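Long-range contacts in flavin-dependent thymidylate synthase (PDB 3AH5), which catalyses the FAD- and NAD(P)H-dependent reductive methylation of dUMP to dTMP, taking the methyl group from methylenetetrahydrofolate, and works as a homotetramer: residues A[34-39]-A[195-200]; A[99-104]-A[125-130]. One frame throughout, in Å; residues are numbered along the deposited sequence.

Contact 1. Residues A[34-39]-A[195-200]. With SO4 (sulfate ion), chain I.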
ATOM      1  N   LYS A  34      15.075  22.188  18.351  1.00 61.16           N
ATOM      2  CA  LYS A  34      14.537  22.759  17.124  1.00 59.36           C
ATOM      3  C   LYS A  34      14.166  21.673  16.121  1.00 56.82           C
ATOM      4  O   LYS A  34      13.065  21.679  15.574  1.00 57.07           O
ATOM      5  CB  LYS A  34      15.542  23.725  16.495  1.00 61.41           C
ATOM      6  CG  LYS A  34      15.634  25.063  17.203  1.00 63.51           C
ATOM      7  CD  LYS A  34      14.298  25.791  17.156  1.00 66.10           C
ATOM      8  CE  LYS A  34      14.385  27.167  17.804  1.00 67.76           C
ATOM      9  NZ  LYS A  34      13.087  27.903  17.729  1.00 69.70           N
ATOM     10  N   ASP A  35      15.083  20.739  15.882  1.00 53.61           N
ATOM     11  CA  ASP A  35      14.824  19.649  14.950  1.00 49.99           C
ATOM     12  C   ASP A  35      13.662  18.783  15.414  1.00 49.18           C
ATOM     13  O   ASP A  35      12.798  18.414  14.619  1.00 49.34           O
ATOM     14  CB  ASP A  35      16.072  18.780  14.773  1.00 46.76           C
ATOM     15  CG  ASP A  35      17.023  19.333  13.732  1.00 44.96           C
ATOM     16  OD1 ASP A  35      16.688  20.356  13.095  1.00 41.00           O
ATOM     17  OD2 ASP A  35      18.106  18.738  13.544  1.00 44.34           O
ATOM     18  N   LYS A  36      13.641  18.458  16.701  1.00 48.39           N
ATOM     19  CA  LYS A  36      12.568  17.642  17.243  1.00 48.34           C
ATOM     20  C   LYS A  36      11.230  18.341  17.036  1.00 47.39           C
ATOM     21  O   LYS A  36      10.244  17.726  16.632  1.00 48.11           O
ATOM     22  CB  LYS A  36      12.775  17.391  18.739  1.00 49.42           C
ATOM     23  CG  LYS A  36      13.982  16.543  19.096  1.00 51.17           C
ATOM     24  CD  LYS A  36      13.700  15.753  20.372  1.00 54.32           C
ATOM     25  CE  LYS A  36      14.960  15.171  20.996  1.00 55.35           C
ATOM     26  NZ  LYS A  36      15.746  16.222  21.698  1.00 56.04           N
ATOM     27  N   GLU A  37      11.207  19.635  17.316  1.00 46.22           N
ATOM     28  CA  GLU A  37       9.999  20.435  17.181  1.00 46.35           C
ATOM     29  C   GLU A  37       9.549  20.491  15.724  1.00 43.88           C
ATOM     30  O   GLU A  37       8.356  20.593  15.432  1.00 41.81           O
ATOM     31  CB  GLU A  37      10.271  21.845  17.702  1.00 51.08           C
ATOM     32  CG  GLU A  37       9.054  22.742  17.825  1.00 56.47           C
ATOM     33  CD  GLU A  37       9.421  24.111  18.373  1.00 60.60           C
ATOM     34  OE1 GLU A  37      10.035  24.165  19.463  1.00 61.96           O
ATOM     35  OE2 GLU A  37       9.097  25.128  17.717  1.00 61.53           O
ATOM     36  N   LEU A  38      10.515  20.426  14.815  1.00 41.41           N
ATOM     37  CA  LEU A  38      10.238  20.475  13.384  1.00 39.33           C
ATOM     38  C   LEU A  38       9.421  19.258  12.945  1.00 38.70           C
ATOM     39  O   LEU A  38       8.413  19.397  12.245  1.00 38.10           O
ATOM     40  CB  LEU A  38      11.558  20.533  12.605  1.00 38.61           C
ATOM     41  CG  LEU A  38      11.526  20.611  11.075  1.00 36.77           C
ATOM     42  CD1 LEU A  38      10.825  21.881  10.613  1.00 33.82           C
ATOM     43  CD2 LEU A  38      12.955  20.581  10.559  1.00 37.41           C
ATOM     44  N   ILE A  39       9.853  18.072  13.368  1.00 36.93           N
ATOM     45  CA  ILE A  39       9.170  16.827  13.023  1.00 36.96           C
ATOM     46  C   ILE A  39       7.691  16.860  13.414  1.00 38.45           C
ATOM     47  O   ILE A  39       6.839  16.301  12.724  1.00 37.05           O
ATOM     48  CB  ILE A  39       9.849  15.620  13.716  1.00 35.17           C
ATOM     49  CG1 ILE A  39      11.275  15.464  13.194  1.00 33.94           C
ATOM     50  CG2 ILE A  39       9.058  14.342  13.468  1.00 34.26           C
ATOM     51  CD1 ILE A  39      12.045  14.352  13.852  1.00 32.94           C
ATOM     52  N   PRO A 195       9.626   4.559  22.803  1.00 29.38           N
ATOM     53  CA  PRO A 195      10.709   5.210  23.544  1.00 29.24           C
ATOM     54  C   PRO A 195      10.274   6.612  23.960  1.00 30.46           C
ATOM     55  O   PRO A 195       9.728   7.366  23.152  1.00 30.95           O
ATOM     56  CB  PRO A 195      11.848   5.226  22.527  1.00 31.02           C
ATOM     57  CG  PRO A 195      11.122   5.414  21.234  1.00 30.02           C
ATOM     58  CD  PRO A 195       9.965   4.443  21.372  1.00 29.77           C
ATOM     59  N   GLY A 196      10.507   6.958  25.221  1.00 30.92           N
ATOM     60  CA  GLY A 196      10.108   8.264  25.715  1.00 31.08           C
ATOM     61  C   GLY A 196      10.378   9.434  24.784  1.00 31.89           C
ATOM     62  O   GLY A 196       9.548  10.327  24.638  1.00 31.02           O
ATOM     63  N   GLU A 197      11.537   9.440  24.142  1.00 32.79           N
ATOM     64  CA  GLU A 197      11.887  10.539  23.256  1.00 34.95           C
ATOM     65  C   GLU A 197      10.910  10.776  22.093  1.00 34.54           C
ATOM     66  O   GLU A 197      10.751  11.913  21.648  1.00 34.34           O
ATOM     67  CB  GLU A 197      13.301  10.328  22.704  1.00 37.33           C
ATOM     68  CG  GLU A 197      13.880  11.555  22.006  1.00 44.69           C
ATOM     69  CD  GLU A 197      15.169  11.266  21.245  1.00 48.26           C
ATOM     70  OE1 GLU A 197      15.800  12.235  20.760  1.00 50.90           O
ATOM     71  OE2 GLU A 197      15.548  10.078  21.124  1.00 49.79           O
ATOM     72  N   HIS A 198      10.250   9.716  21.616  1.00 34.15           N
ATOM     73  CA  HIS A 198       9.324   9.807  20.475  1.00 32.12           C
ATOM     74  C   HIS A 198       7.839   9.997  20.786  1.00 32.00           C
ATOM     75  O   HIS A 198       7.075  10.421  19.922  1.00 32.80           O
ATOM     76  CB  HIS A 198       9.426   8.554  19.591  1.00 32.30           C
ATOM     77  CG  HIS A 198      10.787   8.306  19.015  1.00 32.41           C
ATOM     78  ND1 HIS A 198      10.971   7.696  17.792  1.00 31.03           N
ATOM     79  CD2 HIS A 198      12.028   8.544  19.505  1.00 32.00           C
ATOM     80  CE1 HIS A 198      12.264   7.573  17.553  1.00 30.32           C
ATOM     81  NE2 HIS A 198      12.927   8.078  18.577  1.00 29.67           N
ATOM     82  N   GLN A 199       7.424   9.672  22.002  1.00 30.53           N
ATOM     83  CA  GLN A 199       6.018   9.764  22.363  1.00 29.72           C
ATOM     84  C   GLN A 199       5.288  11.068  22.040  1.00 30.27           C
ATOM     85  O   GLN A 199       4.075  11.058  21.820  1.00 30.44           O
ATOM     86  CB  GLN A 199       5.845   9.415  23.843  1.00 28.55           C
ATOM     87  CG  GLN A 199       6.247   7.979  24.173  1.00 29.47           C
ATOM     88  CD  GLN A 199       6.004   7.608  25.630  1.00 30.71           C
ATOM     89  OE1 GLN A 199       6.387   8.342  26.543  1.00 30.93           O
ATOM     90  NE2 GLN A 199       5.375   6.460  25.852  1.00 28.56           N
ATOM     91  N   TYR A 200       6.008  12.182  21.989  1.00 30.15           N
ATOM     92  CA  TYR A 200       5.373  13.468  21.705  1.00 29.79           C
ATOM     93  C   TYR A 200       4.779  13.522  20.296  1.00 30.59           C
ATOM     94  O   TYR A 200       3.959  14.392  19.983  1.00 29.35           O
ATOM     95  CB  TYR A 200       6.378  14.607  21.889  1.00 28.18           C
ATOM     96  CG  TYR A 200       7.354  14.779  20.748  1.00 27.34           C
ATOM     97  CD1 TYR A 200       7.243  15.857  19.872  1.00 25.69           C
ATOM     98  CD2 TYR A 200       8.415  13.893  20.572  1.00 26.97           C
ATOM     99  CE1 TYR A 200       8.170  16.057  18.854  1.00 25.54           C
ATOM    100  CE2 TYR A 200       9.349  14.083  19.557  1.00 26.50           C
ATOM    101  CZ  TYR A 200       9.222  15.166  18.704  1.00 26.39           C
ATOM    102  OH  TYR A 200      10.156  15.361  17.708  1.00 26.17           O
TER
HETATM  103  S   SO4 I   5      12.834   4.866  27.071  1.00 81.01           S
HETATM  104  O1  SO4 I   5      13.861   4.749  28.124  1.00 81.01           O
HETATM  105  O2  SO4 I   5      11.787   5.811  27.511  1.00 80.66           O
HETATM  106  O3  SO4 I   5      12.225   3.543  26.821  1.00 80.56           O
HETATM  107  O4  SO4 I   5      13.463   5.356  25.829  1.00 79.76           O
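The phenol end of Y200 overlaps the flank of helix 33-43, lying against K36 with its hydroxyl beside the backbone. Y200 OH donates to K36 O over 2.6 Å. The bond is far from straight on the acceptor side: the C=O...OH angle is 110°, and the hydroxyl sits above the carbonyl plane. The carbonyl oxygen lies at the edge of the tyrosine ring, near its plane, while K36 CB lies 3.5 Å from Y200 OH. A chi1 of 78° lodges Y200 CG between its own backbone N and carbonyl carbon, and from there the ring reaches across to the helix. I39, one turn further on, adds a lighter contact through CB, 4.0 Å from Y200 OH.

A second link is made by K36 and E197, whose side chains cross at about a right angle. E197 runs out extended, and its OE1 comes to 3.1 Å from K36 CE. The ammonium is turned past this meeting by the bend at chi4, leaving K36 NZ 4.1 Å from E197 OE1, too far for a salt bridge; NZ also has a weak hydrogen bond to the G31 carbonyl. Behind the contact, H198 ND1 bonds the hydroxyl of Y57 on strand 56-65 of the antiparallel sheet, and G196 N donates to a sulfate probably left from crystallisation.

The contact thus fastens the loop after helix 181-193 to an earlier helix at the protein surface. Its chemistry implies one directed bond, from a side chain to a main-chain carbonyl, with charge attraction between K36 and E197 probably adding a softer, less directional pull.

Contact 2. Residues A[99-104]-A[125-130]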
ATOM      1  N   LEU A  99     -10.723 -29.490  32.583  1.00 36.18           N
ATOM      2  CA  LEU A  99     -11.976 -29.750  33.278  1.00 37.19           C
ATOM      3  C   LEU A  99     -11.736 -30.754  34.403  1.00 38.72           C
ATOM      4  O   LEU A  99     -10.843 -31.601  34.309  1.00 39.19           O
ATOM      5  CB  LEU A  99     -13.029 -30.286  32.299  1.00 36.39           C
ATOM      6  CG  LEU A  99     -13.832 -29.280  31.465  1.00 35.02           C
ATOM      7  CD1 LEU A  99     -14.774 -28.500  32.357  1.00 35.72           C
ATOM      8  CD2 LEU A  99     -12.896 -28.339  30.751  1.00 36.96           C
ATOM      9  N   PRO A 100     -12.516 -30.662  35.495  1.00 40.20           N
ATOM     10  CA  PRO A 100     -13.590 -29.689  35.737  1.00 40.17           C
ATOM     11  C   PRO A 100     -13.069 -28.261  35.844  1.00 40.14           C
ATOM     12  O   PRO A 100     -11.875 -28.037  36.064  1.00 37.62           O
ATOM     13  CB  PRO A 100     -14.200 -30.162  37.055  1.00 40.43           C
ATOM     14  CG  PRO A 100     -13.928 -31.631  37.046  1.00 42.32           C
ATOM     15  CD  PRO A 100     -12.500 -31.679  36.557  1.00 40.27           C
ATOM     16  N   LEU A 101     -13.982 -27.305  35.702  1.00 41.06           N
ATOM     17  CA  LEU A 101     -13.654 -25.886  35.773  1.00 42.35           C
ATOM     18  C   LEU A 101     -13.359 -25.408  37.190  1.00 43.29           C
ATOM     19  O   LEU A 101     -14.114 -24.619  37.748  1.00 45.32           O
ATOM     20  CB  LEU A 101     -14.803 -25.061  35.185  1.00 41.77           C
ATOM     21  CG  LEU A 101     -14.621 -24.394  33.817  1.00 42.58           C
ATOM     22  CD1 LEU A 101     -13.934 -25.332  32.835  1.00 43.99           C
ATOM     23  CD2 LEU A 101     -15.986 -23.973  33.292  1.00 40.99           C
ATOM     24  N   ASN A 102     -12.259 -25.873  37.773  1.00 44.62           N
ATOM     25  CA  ASN A 102     -11.909 -25.450  39.121  1.00 44.67           C
ATOM     26  C   ASN A 102     -10.940 -24.282  39.072  1.00 46.48           C
ATOM     27  O   ASN A 102     -10.480 -23.885  38.001  1.00 46.35           O
ATOM     28  CB  ASN A 102     -11.298 -26.604  39.916  1.00 42.56           C
ATOM     29  CG  ASN A 102     -10.022 -27.113  39.305  1.00 43.14           C
ATOM     30  OD1 ASN A 102      -9.065 -26.360  39.128  1.00 43.59           O
ATOM     31  ND2 ASN A 102      -9.993 -28.400  38.979  1.00 42.86           N
ATOM     32  N   GLU A 103     -10.629 -23.749  40.248  1.00 48.03           N
ATOM     33  CA  GLU A 103      -9.745 -22.602  40.389  1.00 48.81           C
ATOM     34  C   GLU A 103      -8.355 -22.734  39.769  1.00 47.71           C
ATOM     35  O   GLU A 103      -7.826 -21.752  39.240  1.00 49.37           O
ATOM     36  CB  GLU A 103      -9.627 -22.243  41.873  1.00 52.28           C
ATOM     37  CG  GLU A 103      -8.782 -21.019  42.183  1.00 57.41           C
ATOM     38  CD  GLU A 103      -8.969 -20.540  43.623  1.00 61.75           C
ATOM     39  OE1 GLU A 103      -8.883 -21.382  44.549  1.00 63.24           O
ATOM     40  OE2 GLU A 103      -9.197 -19.324  43.828  1.00 62.20           O
ATOM     41  N   THR A 104      -7.754 -23.923  39.817  1.00 44.86           N
ATOM     42  CA  THR A 104      -6.416 -24.073  39.243  1.00 43.28           C
ATOM     43  C   THR A 104      -6.421 -24.377  37.744  1.00 41.36           C
ATOM     44  O   THR A 104      -5.431 -24.131  37.061  1.00 41.64           O
ATOM     45  CB  THR A 104      -5.581 -25.168  39.964  1.00 43.98           C
ATOM     46  OG1 THR A 104      -5.969 -26.463  39.494  1.00 46.83           O
ATOM     47  CG2 THR A 104      -5.782 -25.088  41.469  1.00 42.88           C
ATOM     48  N   SER A 125     -15.109 -20.151  27.006  1.00 27.24           N
ATOM     49  CA  SER A 125     -13.859 -20.168  26.259  1.00 26.73           C
ATOM     50  C   SER A 125     -13.041 -21.390  26.664  1.00 27.51           C
ATOM     51  O   SER A 125     -12.452 -22.057  25.820  1.00 28.66           O
ATOM     52  CB  SER A 125     -13.046 -18.898  26.535  1.00 25.97           C
ATOM     53  OG  SER A 125     -13.619 -17.759  25.916  1.00 25.27           O
ATOM     54  N   VAL A 126     -13.009 -21.680  27.962  1.00 28.01           N
ATOM     55  CA  VAL A 126     -12.258 -22.822  28.475  1.00 25.87           C
ATOM     56  C   VAL A 126     -12.886 -24.128  27.991  1.00 26.73           C
ATOM     57  O   VAL A 126     -12.192 -25.124  27.762  1.00 24.03           O
ATOM     58  CB  VAL A 126     -12.225 -22.821  30.013  1.00 24.01           C
ATOM     59  CG1 VAL A 126     -11.439 -24.025  30.523  1.00 22.54           C
ATOM     60  CG2 VAL A 126     -11.598 -21.530  30.508  1.00 25.60           C
ATOM     61  N   LEU A 127     -14.205 -24.126  27.841  1.00 26.30           N
ATOM     62  CA  LEU A 127     -14.878 -25.323  27.370  1.00 26.96           C
ATOM     63  C   LEU A 127     -14.461 -25.530  25.921  1.00 26.36           C
ATOM     64  O   LEU A 127     -14.252 -26.659  25.478  1.00 29.45           O
ATOM     65  CB  LEU A 127     -16.399 -25.164  27.496  1.00 26.20           C
ATOM     66  CG  LEU A 127     -17.074 -25.890  28.671  1.00 26.88           C
ATOM     67  CD1 LEU A 127     -16.263 -25.762  29.952  1.00 25.36           C
ATOM     68  CD2 LEU A 127     -18.469 -25.313  28.860  1.00 26.33           C
ATOM     69  N   ALA A 128     -14.310 -24.434  25.188  1.00 22.82           N
ATOM     70  CA  ALA A 128     -13.901 -24.537  23.797  1.00 22.11           C
ATOM     71  C   ALA A 128     -12.439 -24.973  23.744  1.00 22.38           C
ATOM     72  O   ALA A 128     -12.037 -25.714  22.848  1.00 22.32           O
ATOM     73  CB  ALA A 128     -14.087 -23.201  23.096  1.00 20.48           C
ATOM     74  N   LEU A 129     -11.646 -24.510  24.706  1.00 23.08           N
ATOM     75  CA  LEU A 129     -10.234 -24.870  24.757  1.00 24.19           C
ATOM     76  C   LEU A 129     -10.094 -26.365  25.027  1.00 25.69           C
ATOM     77  O   LEU A 129      -9.298 -27.053  24.384  1.00 26.70           O
ATOM     78  CB  LEU A 129      -9.518 -24.083  25.855  1.00 23.75           C
ATOM     79  CG  LEU A 129      -8.044 -24.461  26.079  1.00 25.46           C
ATOM     80  CD1 LEU A 129      -7.234 -24.101  24.833  1.00 24.55           C
ATOM     81  CD2 LEU A 129      -7.489 -23.732  27.307  1.00 23.07           C
ATOM     82  N   GLU A 130     -10.882 -26.866  25.973  1.00 26.83           N
ATOM     83  CA  GLU A 130     -10.844 -28.274  26.329  1.00 27.17           C
ATOM     84  C   GLU A 130     -11.230 -29.119  25.129  1.00 27.57           C
ATOM     85  O   GLU A 130     -10.506 -30.051  24.766  1.00 27.47           O
ATOM     86  CB  GLU A 130     -11.783 -28.557  27.507  1.00 27.01           C
ATOM     87  CG  GLU A 130     -11.843 -30.022  27.951  1.00 27.47           C
ATOM     88  CD  GLU A 130     -10.469 -30.629  28.204  1.00 27.51           C
ATOM     89  OE1 GLU A 130      -9.526 -29.881  28.531  1.00 27.45           O
ATOM     90  OE2 GLU A 130     -10.336 -31.864  28.085  1.00 27.89           O
TER
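L99 and L101 reach from the segment leading into helix 103-109 onto one side of helix 119-138, and they divide the work between them. The denser packing is around L99: its CD2 lies 3.4 Å from E130 CG and equally near E130 CB, so a leucine methyl rests on the aliphatic part of a glutamate. E130 makes this possible by its shape. CG stands anti to the backbone N (chi1 179°), and a bend at chi2 turns the carboxylate aside, where OE1 accepts from F98 N and OE2 has a weak hydrogen bond to S97 OG. The other branch of L99 meets L127 CD1, CD1 to CD1, at 3.9 Å, the two side chains crossing at about a right angle.

L101 closes the second half of the patch. Its CD1 touches V126 CG1 at 3.6 Å and L127 CD1 at 3.7 Å, so that the L127 methyl is shared by both leucines of the incoming segment. V126, which also packs on L106 and A109 of helix 103-109, and E130 are buried, whereas L99, L101 and L127 are partly exposed.

On the solvent side the segment draws away from the helix. P100, preceded by a cis peptide, points away, and its carbonyl accepts from N102 N at 2.8 Å in an inverse gamma turn centred on L101. N102 then takes the N-cap position of helix 103-109: its OD1 accepts from T104 OG1 at 3.1 Å and, weakly, from T104 N.

Across the contact the chemistry is apolar, consistent with cohesion by van der Waals packing and exclusion of water. E130 serves twice, giving its aliphatic part to L99 and its carboxylate to the chain just before it, which may steady the incoming segment.

In the fold
From the N terminus, the chain passes strand 2-8 and helix 12-22 before reaching helix 33-43, which carries the first segment of contact 1; the partner segment comes only after helix 181-193. That contact closes a loop of 155 residues, which takes in three of the four sheet strands. Contact 2 falls wholly within this loop and closes a short one of 20 residues, tying the approach to helix 103-109 onto helix 119-138. The two therefore nest without crossing. Their centres lie 47 Å apart, on opposite sides of the chain's centre: contact 1 joins an early helix to a late loop, far apart in sequence, contact 2 neighbouring elements of a helical region.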